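Local atomic coordinates of Bse634I restriction endonuclease (Geobacillus stearothermophilus, PDB entry 1KNV), a protein that cleaves DNA as a type II restriction endonuclease, probably with the help of bound metal ions. Residues Pro26-Ile31 with Leu167-Ile172. Numbering follows the deposited sequence. Where two conformers were deposited one is given.
Sequences PFNALI and LTHENI
L30 of helix 26-33 packs against L167 and I172, which bracket the start of helix 169-176, and F27 packs against I172. L30 supplies the inner part of this apolar seam: its CB lies 3.8 Å from L167 CD1, and its CD1 lies 4.0 Å from I172 CD1. The I172 chain is extended (chi2 -179°), which carries CD1 across to L30 and, more loosely, to I31 CG1. Its other branch, CG2, approaches the F27 ring obliquely, 4.1 Å from CD2. I31 reaches across with both branches: its rotamer lays CG2 against L167 O, 3.5 Å away, while CG1 carries CD1 toward H169.

Farther out, I31 CD1 sits over one face of the H169 imidazole in a CH-pi contact, modelled closer than carbons allow and so uncertain in detail. In this conformer, one of two for H169, NE2 gives a weak, bent hydrogen bond to N28 OD1 at the ring edge (129° at the hydrogen), with amide and ring planes 77° apart. N28 ND2 is hydrogen-bonded to N9 O.

T168 and N171 form a capping box: N171 N donates almost straight to T168 OG1 (3.1 Å), while T168 N donates to N171 OD1 (2.9 Å). The box closes the first turn of helix 169-176, and the L30, I31 and I172 contacts set this end against helix 26-33, whose L30 also packs on W78 and V81 of helix 68-93 and on L50 of helix 43-60.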
loop_
_atom_site.group_PDB
_atom_site.type_symbol
_atom_site.label_atom_id
_atom_site.label_comp_id
_atom_site.label_asym_id
_atom_site.label_seq_id
_atom_site.Cartn_x
_atom_site.Cartn_y
_atom_site.Cartn_z
ATOM N N PRO B 26 36.203 -28.529 19.469
ATOM C CA PRO B 26 36.045 -28.464 18.012
ATOM C C PRO B 26 37.118 -27.720 17.249
ATOM O O PRO B 26 37.552 -28.165 16.194
ATOM C CB PRO B 26 34.664 -27.832 17.836
ATOM C CG PRO B 26 34.510 -27.002 19.070
ATOM C CD PRO B 26 35.047 -27.912 20.141
ATOM N N PHE B 27 37.554 -26.594 17.788
ATOM C CA PHE B 27 38.557 -25.783 17.118
ATOM C C PHE B 27 39.943 -26.403 17.113
ATOM O O PHE B 27 40.685 -26.255 16.142
ATOM C CB PHE B 27 38.566 -24.390 17.744
ATOM C CG PHE B 27 37.220 -23.717 17.704
ATOM C CD1 PHE B 27 36.683 -23.132 18.842
ATOM C CD2 PHE B 27 36.474 -23.696 16.525
ATOM C CE1 PHE B 27 35.418 -22.533 18.810
ATOM C CE2 PHE B 27 35.213 -23.103 16.482
ATOM C CZ PHE B 27 34.684 -22.521 17.625
ATOM N N ASN B 28 40.301 -27.103 18.185
ATOM C CA ASN B 28 41.607 -27.751 18.233
ATOM C C ASN B 28 41.596 -28.937 17.277
ATOM O O ASN B 28 42.619 -29.285 16.691
ATOM C CB ASN B 28 41.945 -28.223 19.649
ATOM C CG ASN B 28 42.024 -27.077 20.642
ATOM O OD1 ASN B 28 42.471 -25.973 20.311
ATOM N ND2 ASN B 28 41.602 -27.339 21.873
ATOM N N ALA B 29 40.430 -29.550 17.118
ATOM C CA ALA B 29 40.297 -30.682 16.216
ATOM C C ALA B 29 40.585 -30.196 14.805
ATOM O O ALA B 29 41.302 -30.855 14.049
ATOM C CB ALA B 29 38.888 -31.260 16.292
ATOM N N LEU B 30 40.029 -29.035 14.460
ATOM C CA LEU B 30 40.209 -28.452 13.130
ATOM C C LEU B 30 41.659 -28.123 12.825
ATOM O O LEU B 30 42.182 -28.488 11.773
ATOM C CB LEU B 30 39.369 -27.182 12.987
ATOM C CG LEU B 30 37.870 -27.384 12.798
ATOM C CD1 LEU B 30 37.171 -26.058 12.895
ATOM C CD2 LEU B 30 37.603 -28.020 11.456
ATOM N N ILE B 31 42.301 -27.423 13.748
ATOM C CA ILE B 31 43.690 -27.033 13.576
ATOM C C ILE B 31 44.597 -28.253 13.448
ATOM O O ILE B 31 45.435 -28.324 12.549
ATOM C CB ILE B 31 44.152 -26.170 14.758
ATOM C CG1 ILE B 31 43.236 -24.954 14.885
ATOM C CG2 ILE B 31 45.588 -25.729 14.551
ATOM C CD1 ILE B 31 43.568 -24.081 16.045
ATOM N N LEU B 167 44.022 -24.007 8.737
ATOM C CA LEU B 167 43.294 -23.541 9.907
ATOM C C LEU B 167 44.154 -23.319 11.140
ATOM O O LEU B 167 44.994 -24.151 11.495
ATOM C CB LEU B 167 42.168 -24.522 10.234
ATOM C CG LEU B 167 41.206 -24.811 9.083
ATOM C CD1 LEU B 167 40.078 -25.688 9.586
ATOM C CD2 LEU B 167 40.667 -23.500 8.507
ATOM N N THR B 168 43.924 -22.182 11.790
ATOM C CA THR B 168 44.636 -21.789 13.000
ATOM C C THR B 168 43.626 -21.111 13.947
ATOM O O THR B 168 42.582 -20.650 13.488
ATOM C CB THR B 168 45.790 -20.789 12.677
ATOM O OG1 THR B 168 45.254 -19.505 12.323
ATOM C CG2 THR B 168 46.622 -21.299 11.506
ATOM N N HIS B 169 43.925 -21.076 15.196
ATOM C CA HIS B 169 43.016 -20.440 16.180
ATOM C C HIS B 169 42.737 -19.009 15.759
ATOM O O HIS B 169 41.645 -18.491 15.984
ATOM C CB HIS B 169 43.631 -20.444 17.583
ATOM C CG HIS B 169 43.409 -21.716 18.343
ATOM N ND1 HIS B 169 44.388 -22.300 19.117
ATOM C CD2 HIS B 169 42.317 -22.508 18.455
ATOM C CE1 HIS B 169 43.911 -23.405 19.669
ATOM N NE2 HIS B 169 42.657 -23.551 19.280
ATOM N N GLU B 170 43.713 -18.379 15.136
ATOM C CA GLU B 170 43.567 -17.007 14.694
ATOM C C GLU B 170 42.689 -16.775 13.455
ATOM O O GLU B 170 41.773 -15.951 13.502
ATOM C CB GLU B 170 44.941 -16.381 14.478
ATOM C CG GLU B 170 44.907 -14.868 14.320
ATOM C CD GLU B 170 46.289 -14.279 14.067
ATOM O OE1 GLU B 170 47.294 -14.968 14.355
ATOM O OE2 GLU B 170 46.378 -13.123 13.592
ATOM N N ASN B 171 42.937 -17.473 12.351
ATOM C CA ASN B 171 42.100 -17.209 11.193
ATOM C C ASN B 171 40.682 -17.760 11.358
ATOM O O ASN B 171 39.748 -17.288 10.707
ATOM C CB ASN B 171 42.762 -17.678 9.878
ATOM C CG ASN B 171 43.028 -19.156 9.833
ATOM O OD1 ASN B 171 42.494 -19.917 10.628
ATOM N ND2 ASN B 171 43.851 -19.577 8.874
ATOM N N ILE B 172 40.509 -18.733 12.248
ATOM C CA ILE B 172 39.180 -19.272 12.510
ATOM C C ILE B 172 38.395 -18.230 13.311
ATOM O O ILE B 172 37.241 -17.940 13.012
ATOM C CB ILE B 172 39.237 -20.568 13.326
ATOM C CG1 ILE B 172 39.741 -21.706 12.452
ATOM C CG2 ILE B 172 37.858 -20.913 13.860
ATOM C CD1 ILE B 172 39.793 -23.032 13.171
#